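PDB 4CP6: choline binding protein PCPA from Streptococcus pneumoniae, which serves as a pneumococcal vaccine antigen and, as a choline-binding protein with leucine-rich repeats, is probably held on the bacterial surface by binding choline. Local coordinates for residues His214-Glu219 with Phe224-Gly229; Val230-Ser233 with Gln238-Tyr241; Leu167-Ser172 with Thr193-Val198. All blocks are in the same frame, centred on the assembly; numbering follows the deposited sequence.

Contact 1 of 3, residues His214-Glu219 with Phe224-Gly229; sequences HVDVEE and FASVDG
Two hydrogen bonds meet the backbone of V215, one from the end of segment 224-229 at G229 and one from its middle at S226. V215 N gives its hydrogen to G229 O at 3.1 Å, nearly straight (174° at the hydrogen), although it approaches tilted out of the carbonyl plane. V215 O in turn accepts from S226 OG at 2.7 Å, the hydroxyl lying in the plane of the carbonyl. With its chi1 of 175°, S226 carries OG opposite its own backbone N, which extends the hydroxyl across the gap to strand 214-217. A side chain therefore supplies the donor that a backbone N-H would supply in a regular sheet.

The apolar part is carried by V217, whose two methyl branches divide the work. CG1 rests on F224 O at 3.6 Å, whereas CG2 meets A225 C and S226 CB, each 3.8 Å away, and just touches F224 CB. The ring of F224 turns away from V217 and joins L231 and I240 of the following hairpin.

Close steric packing marks the other end. H214 CB stands 3.7 Å from G229 CA, and G229, with a positive phi, brings its main chain up to the histidine without a side chain of its own.

The strand axes run 132° apart and come no closer than 5.7 Å, wider than paired strands lie. The backbones of D216 and E218 bond instead to strand 191-194, while A225 bonds to F232, so each segment belongs to a different sheet. The chemistry implies a seam between these two sheets rather than a continuation of either: both polar atoms of V215 are satisfied across it, one by backbone and one by hydroxyl, while V217 at one end and H214 against G229 at the other close it by van der Waals contact.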
ATOM      1  N   HIS A 214      -6.876   9.031  10.065  1.00 12.46           N
ATOM      2  CA  HIS A 214      -7.125   7.993  11.053  1.00 13.73           C
ATOM      3  C   HIS A 214      -7.780   6.796  10.394  1.00 14.85           C
ATOM      4  O   HIS A 214      -8.566   6.921   9.448  1.00 14.21           O
ATOM      5  CB  HIS A 214      -7.929   8.501  12.303  1.00 16.98           C
ATOM      6  CG  HIS A 214      -9.279   9.075  12.010  1.00 20.27           C
ATOM      7  ND1 HIS A 214      -9.442  10.415  11.679  1.00 22.64           N
ATOM      8  CD2 HIS A 214     -10.502   8.495  12.082  1.00 20.41           C
ATOM      9  CE1 HIS A 214     -10.748  10.594  11.511  1.00 21.19           C
ATOM     10  NE2 HIS A 214     -11.428   9.472  11.747  1.00 21.64           N
ATOM     11  N   VAL A 215      -7.376   5.621  10.854  1.00 12.84           N
ATOM     12  CA  VAL A 215      -7.972   4.346  10.443  1.00 12.03           C
ATOM     13  C   VAL A 215      -8.609   3.807  11.724  1.00 16.37           C
ATOM     14  O   VAL A 215      -7.905   3.564  12.704  1.00 16.83           O
ATOM     15  CB  VAL A 215      -6.945   3.352   9.835  1.00 15.15           C
ATOM     16  CG1 VAL A 215      -7.633   2.016   9.525  1.00 15.71           C
ATOM     17  CG2 VAL A 215      -6.283   3.940   8.576  1.00 14.74           C
ATOM     18  N   ASP A 216      -9.928   3.680  11.725  1.00 13.64           N
ATOM     19  CA  ASP A 216     -10.688   3.176  12.882  1.00 13.34           C
ATOM     20  C   ASP A 216     -11.002   1.694  12.709  1.00 13.77           C
ATOM     21  O   ASP A 216     -10.971   1.177  11.586  1.00 12.53           O
ATOM     22  CB  ASP A 216     -12.009   3.967  13.038  1.00 15.05           C
ATOM     23  CG  ASP A 216     -11.874   5.452  13.316  1.00 24.26           C
ATOM     24  OD1 ASP A 216     -10.738   5.926  13.440  1.00 24.58           O
ATOM     25  OD2 ASP A 216     -12.918   6.137  13.406  1.00 26.41           O
ATOM     26  N   VAL A 217     -11.279   1.009  13.822  1.00 13.04           N
ATOM     27  CA  VAL A 217     -11.609  -0.409  13.811  1.00 11.58           C
ATOM     28  C   VAL A 217     -12.878  -0.568  14.633  1.00 13.35           C
ATOM     29  O   VAL A 217     -12.917  -0.124  15.802  1.00 14.31           O
ATOM     30  CB  VAL A 217     -10.470  -1.262  14.392  1.00 13.28           C
ATOM     31  CG1 VAL A 217     -10.903  -2.716  14.530  1.00 14.17           C
ATOM     32  CG2 VAL A 217      -9.218  -1.177  13.535  1.00 12.67           C
ATOM     33  N   GLU A 218     -13.918  -1.135  14.034  1.00 12.28           N
ATOM     34  CA  GLU A 218     -15.198  -1.311  14.713  1.00 12.36           C
ATOM     35  C   GLU A 218     -14.998  -2.113  15.996  1.00 15.05           C
ATOM     36  O   GLU A 218     -14.205  -3.057  16.040  1.00 13.53           O
ATOM     37  CB  GLU A 218     -16.179  -2.037  13.810  1.00 13.61           C
ATOM     38  CG  GLU A 218     -17.602  -2.060  14.338  1.00 16.59           C
ATOM     39  CD  GLU A 218     -18.650  -2.643  13.410  1.00 19.34           C
ATOM     40  OE1 GLU A 218     -18.263  -3.241  12.397  1.00 15.93           O
ATOM     41  OE2 GLU A 218     -19.865  -2.479  13.667  1.00 19.65           O
ATOM     42  N   GLU A 219     -15.733  -1.725  17.059  1.00 14.09           N
ATOM     43  CA  GLU A 219     -15.677  -2.439  18.334  1.00 13.82           C
ATOM     44  C   GLU A 219     -15.959  -3.933  18.129  1.00 14.51           C
ATOM     45  O   GLU A 219     -16.902  -4.290  17.415  1.00 14.93           O
ATOM     46  CB  GLU A 219     -16.728  -1.814  19.289  1.00 15.86           C
ATOM     47  CG  GLU A 219     -16.957  -2.515  20.625  1.00 18.48           C
ATOM     48  CD  GLU A 219     -15.778  -2.586  21.571  1.00 32.00           C
ATOM     49  OE1 GLU A 219     -14.931  -1.667  21.528  1.00 22.18           O
ATOM     50  OE2 GLU A 219     -15.708  -3.555  22.361  1.00 34.44           O
ATOM     51  N   PHE A 224      -7.679  -6.952  14.767  1.00 10.09           N
ATOM     52  CA  PHE A 224      -7.053  -5.625  14.646  1.00  9.64           C
ATOM     53  C   PHE A 224      -7.519  -4.683  15.708  1.00 12.13           C
ATOM     54  O   PHE A 224      -8.585  -4.892  16.302  1.00 12.10           O
ATOM     55  CB  PHE A 224      -7.401  -5.003  13.263  1.00 11.51           C
ATOM     56  CG  PHE A 224      -6.978  -5.904  12.137  1.00 11.21           C
ATOM     57  CD1 PHE A 224      -5.631  -6.036  11.796  1.00 12.57           C
ATOM     58  CD2 PHE A 224      -7.905  -6.694  11.475  1.00 11.55           C
ATOM     59  CE1 PHE A 224      -5.226  -6.946  10.811  1.00 12.86           C
ATOM     60  CE2 PHE A 224      -7.502  -7.598  10.494  1.00 12.45           C
ATOM     61  CZ  PHE A 224      -6.170  -7.719  10.162  1.00 12.13           C
ATOM     62  N   ALA A 225      -6.697  -3.663  15.975  1.00 11.83           N
ATOM     63  CA  ALA A 225      -7.012  -2.584  16.898  1.00 11.88           C
ATOM     64  C   ALA A 225      -6.588  -1.254  16.335  1.00 13.48           C
ATOM     65  O   ALA A 225      -5.660  -1.181  15.512  1.00 13.20           O
ATOM     66  CB  ALA A 225      -6.375  -2.816  18.257  1.00 12.85           C
ATOM     67  N   SER A 226      -7.283  -0.202  16.751  1.00 11.87           N
ATOM     68  CA  SER A 226      -6.982   1.176  16.361  1.00 12.52           C
ATOM     69  C   SER A 226      -6.685   1.934  17.648  1.00 15.18           C
ATOM     70  O   SER A 226      -7.525   1.947  18.548  1.00 14.18           O
ATOM     71  CB  SER A 226      -8.161   1.815  15.638  1.00 15.05           C
ATOM     72  OG  SER A 226      -7.851   3.182  15.384  1.00 19.16           O
ATOM     73  N   VAL A 227      -5.491   2.535  17.745  1.00 12.97           N
ATOM     74  CA  VAL A 227      -5.118   3.333  18.917  1.00 13.13           C
ATOM     75  C   VAL A 227      -4.754   4.725  18.441  1.00 16.27           C
ATOM     76  O   VAL A 227      -3.749   4.894  17.736  1.00 14.80           O
ATOM     77  CB  VAL A 227      -3.975   2.727  19.755  1.00 17.84           C
ATOM     78  CG1 VAL A 227      -3.713   3.581  21.012  1.00 17.94           C
ATOM     79  CG2 VAL A 227      -4.258   1.257  20.121  1.00 19.09           C
ATOM     80  N   ASP A 228      -5.593   5.722  18.749  1.00 16.44           N
ATOM     81  CA  ASP A 228      -5.338   7.102  18.321  1.00 17.07           C
ATOM     82  C   ASP A 228      -5.173   7.189  16.795  1.00 18.13           C
ATOM     83  O   ASP A 228      -4.409   8.007  16.262  1.00 18.54           O
ATOM     84  CB  ASP A 228      -4.166   7.727  19.112  1.00 19.02           C
ATOM     85  CG  ASP A 228      -4.458   7.838  20.602  1.00 30.45           C
ATOM     86  OD1 ASP A 228      -5.589   8.242  20.957  1.00 31.78           O
ATOM     87  OD2 ASP A 228      -3.574   7.482  21.407  1.00 31.17           O
ATOM     88  N   GLY A 229      -5.948   6.353  16.115  1.00 15.27           N
ATOM     89  CA  GLY A 229      -6.023   6.327  14.661  1.00 14.27           C
ATOM     90  C   GLY A 229      -4.949   5.503  13.978  1.00 12.90           C
ATOM     91  O   GLY A 229      -4.974   5.404  12.750  1.00 12.70           O
TER

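Contact 2 of 3, residues Val230-Ser233 with Gln238-Tyr241; sequences VLFS and QLIY
L239 projects from strand 238-241 into the groove between F232 and V230, and its two methyls part to meet both neighbours. CD1 lies 3.8 Å from F232 CZ, and CG is 3.7 Å from F232 CE2, so the leucine crosses the phenyl obliquely at its CE2-CZ side. CD2 goes the other way, toward V230 CG1 at 4.0 Å. That same V230 methyl also rests against Y241 O, so it meets a carbonyl and a leucine branch at once. Y251 packs on V230, F232 and L239 alike and covers this side of the pairing.

A second interlock lies across the sheet from the first. L231 sends CD2 against I240 CG2 at 3.9 Å, while I240 CD1 reaches past it to the backbone, resting on S233 N and F232 C. The shape follows from a kink at I240, where phi -85° and psi -50° break the extended run. As a result I240 N and Y241 N both turn to L231 O, at 2.8 and 3.1 Å, and one carbonyl is gripped by two donors. L231 N returns a bond to Y241 O.

Near the turn the fit becomes polar. S233 N binds Q238 O at 3.0 Å, and S233 OG accepts from Q238 N. With chi1 at 55°, OG sits between its own N and carbonyl carbon and faces the start of the partner strand; it is also hydrogen-bonded to D235 OD1, its strongest polar partner, in the loop between the strands. The aliphatic CB of Q238 lies alongside this hydroxyl.

Two neighbouring residues opposite L231, together with the helix-like angles of I240, define a classic beta bulge. It is set in an antiparallel hairpin with four residues between its strands, which passes by its second strand into parallel pairing with strand 259-260 of the leucine-rich repeat region.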
ATOM      1  N   VAL A 230      -4.067   4.871  14.758  1.00 10.87           N
ATOM      2  CA  VAL A 230      -2.975   4.004  14.267  1.00 10.19           C
ATOM      3  C   VAL A 230      -3.453   2.570  14.247  1.00 13.78           C
ATOM      4  O   VAL A 230      -3.989   2.094  15.252  1.00 13.07           O
ATOM      5  CB  VAL A 230      -1.699   4.155  15.131  1.00 12.49           C
ATOM      6  CG1 VAL A 230      -0.547   3.332  14.560  1.00 12.01           C
ATOM      7  CG2 VAL A 230      -1.284   5.624  15.210  1.00 12.43           C
ATOM      8  N   LEU A 231      -3.272   1.882  13.113  1.00 11.74           N
ATOM      9  CA  LEU A 231      -3.726   0.507  12.952  1.00 10.67           C
ATOM     10  C   LEU A 231      -2.675  -0.500  13.393  1.00 10.99           C
ATOM     11  O   LEU A 231      -1.541  -0.465  12.910  1.00 11.07           O
ATOM     12  CB  LEU A 231      -4.120   0.279  11.490  1.00 10.61           C
ATOM     13  CG  LEU A 231      -4.590  -1.113  11.103  1.00 10.14           C
ATOM     14  CD1 LEU A 231      -5.944  -1.457  11.736  1.00 11.75           C
ATOM     15  CD2 LEU A 231      -4.726  -1.196   9.584  1.00 11.25           C
ATOM     16  N   PHE A 232      -3.063  -1.425  14.288  1.00 10.66           N
ATOM     17  CA  PHE A 232      -2.245  -2.494  14.805  1.00 10.26           C
ATOM     18  C   PHE A 232      -2.973  -3.821  14.654  1.00 11.79           C
ATOM     19  O   PHE A 232      -4.206  -3.862  14.521  1.00 11.11           O
ATOM     20  CB  PHE A 232      -2.062  -2.309  16.325  1.00 11.37           C
ATOM     21  CG  PHE A 232      -1.154  -1.186  16.766  1.00 10.76           C
ATOM     22  CD1 PHE A 232      -1.638   0.108  16.888  1.00 12.42           C
ATOM     23  CD2 PHE A 232       0.187  -1.422  17.018  1.00 12.18           C
ATOM     24  CE1 PHE A 232      -0.807   1.141  17.324  1.00 14.35           C
ATOM     25  CE2 PHE A 232       1.019  -0.387  17.451  1.00 12.07           C
ATOM     26  CZ  PHE A 232       0.517   0.892  17.575  1.00 13.33           C
ATOM     27  N   SER A 233      -2.234  -4.902  14.812  1.00 10.28           N
ATOM     28  CA  SER A 233      -2.855  -6.202  15.067  1.00 10.29           C
ATOM     29  C   SER A 233      -3.493  -6.094  16.477  1.00 12.88           C
ATOM     30  O   SER A 233      -3.060  -5.281  17.302  1.00 13.07           O
ATOM     31  CB  SER A 233      -1.824  -7.320  15.076  1.00 13.46           C
ATOM     32  OG  SER A 233      -0.770  -7.078  16.007  1.00 12.80           O
ATOM     33  N   GLN A 238       2.116  -5.990  15.867  1.00 11.74           N
ATOM     34  CA  GLN A 238       2.383  -5.451  14.529  1.00 10.88           C
ATOM     35  C   GLN A 238       1.803  -4.077  14.438  1.00 11.79           C
ATOM     36  O   GLN A 238       0.584  -3.924  14.604  1.00 11.45           O
ATOM     37  CB  GLN A 238       1.779  -6.360  13.421  1.00 11.79           C
ATOM     38  CG  GLN A 238       2.209  -7.835  13.516  1.00 18.27           C
ATOM     39  CD  GLN A 238       1.511  -8.748  12.551  1.00 48.07           C
ATOM     40  OE1 GLN A 238       0.640  -9.542  12.928  1.00 44.07           O
ATOM     41  NE2 GLN A 238       1.947  -8.718  11.302  1.00 49.50           N
ATOM     42  N   LEU A 239       2.634  -3.059  14.158  1.00 10.96           N
ATOM     43  CA  LEU A 239       2.135  -1.734  13.854  1.00  9.94           C
ATOM     44  C   LEU A 239       1.975  -1.781  12.333  1.00 11.35           C
ATOM     45  O   LEU A 239       2.967  -1.853  11.589  1.00 11.15           O
ATOM     46  CB  LEU A 239       3.089  -0.622  14.338  1.00  9.86           C
ATOM     47  CG  LEU A 239       2.513   0.779  14.281  1.00 12.26           C
ATOM     48  CD1 LEU A 239       3.341   1.730  15.184  1.00 13.08           C
ATOM     49  CD2 LEU A 239       2.422   1.326  12.819  1.00 13.36           C
ATOM     50  N   ILE A 240       0.708  -1.815  11.880  1.00  9.45           N
ATOM     51  CA  ILE A 240       0.425  -2.008  10.471  1.00  9.50           C
ATOM     52  C   ILE A 240       0.474  -0.688   9.706  1.00 10.65           C
ATOM     53  O   ILE A 240       1.087  -0.628   8.635  1.00 10.48           O
ATOM     54  CB  ILE A 240      -0.933  -2.725  10.294  1.00 10.63           C
ATOM     55  CG1 ILE A 240      -0.895  -4.106  10.985  1.00 10.93           C
ATOM     56  CG2 ILE A 240      -1.304  -2.890   8.788  1.00 10.79           C
ATOM     57  CD1 ILE A 240      -2.260  -4.798  11.089  1.00 13.07           C
ATOM     58  N   TYR A 241      -0.219   0.348  10.206  1.00  9.69           N
ATOM     59  CA  TYR A 241      -0.244   1.600   9.463  1.00 10.02           C
ATOM     60  C   TYR A 241      -0.423   2.787  10.355  1.00  9.87           C
ATOM     61  O   TYR A 241      -1.392   2.844  11.127  1.00 11.20           O
ATOM     62  CB  TYR A 241      -1.322   1.576   8.362  1.00 10.38           C
ATOM     63  CG  TYR A 241      -1.253   2.818   7.491  1.00  8.89           C
ATOM     64  CD1 TYR A 241      -0.099   3.123   6.764  1.00  9.96           C
ATOM     65  CD2 TYR A 241      -2.315   3.720   7.439  1.00 10.37           C
ATOM     66  CE1 TYR A 241      -0.014   4.284   6.000  1.00 10.40           C
ATOM     67  CE2 TYR A 241      -2.260   4.853   6.637  1.00 10.44           C
ATOM     68  CZ  TYR A 241      -1.103   5.145   5.936  1.00 10.88           C
ATOM     69  OH  TYR A 241      -1.019   6.311   5.199  1.00 11.55           O
TER

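Contact 3 of 3, residues Leu167-Ser172 with Thr193-Val198; sequences LTFSSS and TLPKSV
P195 lies over one face of the F169 ring, the two side chains crossing at about a right angle. Its CD sits 4.1 Å from the ring centroid and 27° off the normal, which makes the contact CH-pi; CG is displaced toward the root of the ring, 3.7 Å from F169 CG. The phenyl reaches this place because chi1, -53°, swings CG beside its own backbone N and opposite the carbonyl carbon.

A different side of the ring meets T193. Its carbonyl oxygen comes to the edge, near the ring plane, 3.4 Å from F169 CD2, so apolar carbon covers a face while a partly negative oxygen lines the rim.

No direct hydrogen bond joins the segments. A water bridges them instead, donating to L167 O at 2.8 Å and accepting from T193 N at 3.0 Å.

Beyond P195 a type I turn leads to V198, and N221 ND2 binds the carbonyls of both residues. F169 also packs on L146 and L192. Strand 166-169 is the last of a five-stranded parallel sheet starting at 57-59, and strand 191-194 pairs onward with 214-217; the contact thus spans a break between successive parallel strands of the repeat region.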
ATOM      1  N   LEU A 167     -15.472   6.090   1.728  1.00 13.40           N
ATOM      2  CA  LEU A 167     -15.578   4.665   1.465  1.00 12.89           C
ATOM      3  C   LEU A 167     -16.069   4.080   2.754  1.00 13.98           C
ATOM      4  O   LEU A 167     -15.351   4.135   3.757  1.00 13.86           O
ATOM      5  CB  LEU A 167     -14.244   4.025   1.033  1.00 14.46           C
ATOM      6  CG  LEU A 167     -14.451   2.566   0.460  1.00 20.09           C
ATOM      7  CD1 LEU A 167     -13.627   2.301  -0.774  1.00 22.96           C
ATOM      8  CD2 LEU A 167     -14.177   1.507   1.496  1.00 24.34           C
ATOM      9  N   THR A 168     -17.301   3.574   2.753  1.00 11.77           N
ATOM     10  CA  THR A 168     -17.909   3.024   3.960  1.00 11.62           C
ATOM     11  C   THR A 168     -18.478   1.644   3.681  1.00 12.27           C
ATOM     12  O   THR A 168     -18.562   1.211   2.528  1.00 11.72           O
ATOM     13  CB  THR A 168     -19.026   3.932   4.464  1.00 13.87           C
ATOM     14  OG1 THR A 168     -20.010   4.065   3.436  1.00 15.80           O
ATOM     15  CG2 THR A 168     -18.536   5.315   4.888  1.00 15.76           C
ATOM     16  N   PHE A 169     -18.852   0.945   4.751  1.00 12.45           N
ATOM     17  CA  PHE A 169     -19.377  -0.410   4.698  1.00 12.54           C
ATOM     18  C   PHE A 169     -20.691  -0.418   5.409  1.00 16.92           C
ATOM     19  O   PHE A 169     -20.784   0.071   6.544  1.00 16.18           O
ATOM     20  CB  PHE A 169     -18.389  -1.394   5.373  1.00 13.95           C
ATOM     21  CG  PHE A 169     -16.980  -1.292   4.837  1.00 14.53           C
ATOM     22  CD1 PHE A 169     -16.605  -1.971   3.677  1.00 16.65           C
ATOM     23  CD2 PHE A 169     -16.048  -0.474   5.451  1.00 16.46           C
ATOM     24  CE1 PHE A 169     -15.305  -1.840   3.167  1.00 17.65           C
ATOM     25  CE2 PHE A 169     -14.754  -0.345   4.942  1.00 19.12           C
ATOM     26  CZ  PHE A 169     -14.392  -1.040   3.812  1.00 17.53           C
ATOM     27  N   SER A 170     -21.729  -0.914   4.733  1.00 14.31           N
ATOM     28  CA  SER A 170     -23.072  -1.015   5.297  1.00 14.42           C
ATOM     29  C   SER A 170     -23.054  -1.797   6.619  1.00 16.75           C
ATOM     30  O   SER A 170     -22.126  -2.590   6.885  1.00 15.83           O
ATOM     31  CB  SER A 170     -23.992  -1.690   4.298  1.00 17.70           C
ATOM     32  OG  SER A 170     -24.133  -0.846   3.163  1.00 21.07           O
ATOM     33  N   SER A 171     -24.118  -1.575   7.453  1.00 14.93           N
ATOM     34  CA  SER A 171     -24.225  -2.265   8.740  0.50 13.47           C
ATOM     35  C   SER A 171     -24.287  -3.771   8.533  1.00 16.45           C
ATOM     36  O   SER A 171     -24.723  -4.234   7.481  1.00 16.09           O
ATOM     37  CB  SER A 171     -25.450  -1.786   9.513  0.50 17.05           C
ATOM     38  OG  SER A 171     -26.631  -1.996   8.759  0.50 19.49           O
ATOM     39  N   SER A 172     -23.825  -4.534   9.512  1.00 14.47           N
ATOM     40  CA  SER A 172     -23.783  -5.985   9.478  1.00 14.04           C
ATOM     41  C   SER A 172     -22.882  -6.483   8.338  1.00 16.10           C
ATOM     42  O   SER A 172     -23.140  -7.542   7.764  1.00 14.91           O
ATOM     43  CB  SER A 172     -25.181  -6.591   9.338  1.00 18.08           C
ATOM     44  OG  SER A 172     -26.009  -6.196  10.424  1.00 25.60           O
ATOM     45  N   THR A 193     -13.132   3.070   8.355  1.00 13.21           N
ATOM     46  CA  THR A 193     -13.443   2.224   9.508  1.00 12.52           C
ATOM     47  C   THR A 193     -13.521   0.787   9.056  1.00 13.37           C
ATOM     48  O   THR A 193     -14.408   0.432   8.249  1.00 13.40           O
ATOM     49  CB  THR A 193     -14.758   2.609  10.149  1.00 13.21           C
ATOM     50  OG1 THR A 193     -14.668   3.964  10.582  1.00 15.39           O
ATOM     51  CG2 THR A 193     -15.078   1.719  11.370  1.00 16.22           C
ATOM     52  N   LEU A 194     -12.641  -0.060   9.615  1.00 10.74           N
ATOM     53  CA  LEU A 194     -12.672  -1.480   9.291  1.00 11.02           C
ATOM     54  C   LEU A 194     -13.807  -2.167  10.061  1.00 12.83           C
ATOM     55  O   LEU A 194     -13.845  -2.099  11.292  1.00 11.90           O
ATOM     56  CB  LEU A 194     -11.328  -2.179   9.615  1.00 11.88           C
ATOM     57  CG  LEU A 194     -10.095  -1.654   8.873  1.00 14.33           C
ATOM     58  CD1 LEU A 194      -8.843  -2.393   9.334  1.00 16.26           C
ATOM     59  CD2 LEU A 194     -10.259  -1.818   7.358  1.00 18.60           C
ATOM     60  N   PRO A 195     -14.671  -2.911   9.368  1.00 10.62           N
ATOM     61  CA  PRO A 195     -15.753  -3.605  10.086  1.00 10.38           C
ATOM     62  C   PRO A 195     -15.228  -4.641  11.084  1.00 11.74           C
ATOM     63  O   PRO A 195     -14.100  -5.152  10.962  1.00 10.28           O
ATOM     64  CB  PRO A 195     -16.563  -4.273   8.973  1.00 12.40           C
ATOM     65  CG  PRO A 195     -16.332  -3.394   7.770  1.00 14.62           C
ATOM     66  CD  PRO A 195     -14.856  -2.979   7.905  1.00 10.68           C
ATOM     67  N   LYS A 196     -16.085  -4.993  12.052  1.00 11.56           N
ATOM     68  CA  LYS A 196     -15.781  -5.987  13.072  1.00 12.29           C
ATOM     69  C   LYS A 196     -15.439  -7.356  12.448  1.00 12.47           C
ATOM     70  O   LYS A 196     -14.665  -8.121  13.027  1.00 12.97           O
ATOM     71  CB  LYS A 196     -17.012  -6.111  14.003  1.00 16.02           C
ATOM     72  CG  LYS A 196     -16.963  -7.200  15.060  1.00 22.51           C
ATOM     73  CD  LYS A 196     -18.295  -7.300  15.842  1.00 21.98           C
ATOM     74  CE  LYS A 196     -18.247  -8.436  16.840  1.00 34.87           C
ATOM     75  NZ  LYS A 196     -18.195  -9.770  16.183  1.00 55.31           N
ATOM     76  N   SER A 197     -15.992  -7.655  11.265  1.00  9.86           N
ATOM     77  CA  SER A 197     -15.783  -8.948  10.623  1.00  9.68           C
ATOM     78  C   SER A 197     -14.387  -9.144   9.948  1.00 10.67           C
ATOM     79  O   SER A 197     -14.055 -10.268   9.560  1.00 12.83           O
ATOM     80  CB  SER A 197     -16.847  -9.127   9.536  1.00 13.34           C
ATOM     81  OG  SER A 197     -16.920  -7.960   8.731  1.00 13.49           O
ATOM     82  N   VAL A 198     -13.620  -8.043   9.751  1.00 10.70           N
ATOM     83  CA  VAL A 198     -12.356  -8.123   9.010  1.00  9.51           C
ATOM     84  C   VAL A 198     -11.343  -8.929   9.793  1.00 10.52           C
ATOM     85  O   VAL A 198     -11.013  -8.567  10.936  1.00 10.79           O
ATOM     86  CB  VAL A 198     -11.811  -6.731   8.641  1.00 12.61           C
ATOM     87  CG1 VAL A 198     -10.474  -6.868   7.897  1.00 13.25           C
ATOM     88  CG2 VAL A 198     -12.820  -5.958   7.778  1.00 13.55           C
TER
HETATM   89  O   HOH W   1     -15.399   3.650   6.502  1.00 15.46           O

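Contact 2 is the buried one, with six of its eight touching residues inside the protein, whereas contacts 1 and 3 are partly buried and lie farther from the centre of the chain. Its chemistry is regular strand pairing modified by a bulge; contact 1 combines two isolated hydrogen bonds with valine and glycine packing, and contact 3 relies on a ring, a proline and a water. Strands 191-194 and 214-217 are neighbours in one sheet, which ties contact 3 to contact 1 through D216 O with L194 N and E218 OE1 with K196 N. Contact 1 passes to contact 2 where A225 O meets F232 N and where V217 packs on L231. L231 CD1 touches L194 CD1, linking contacts 2 and 3.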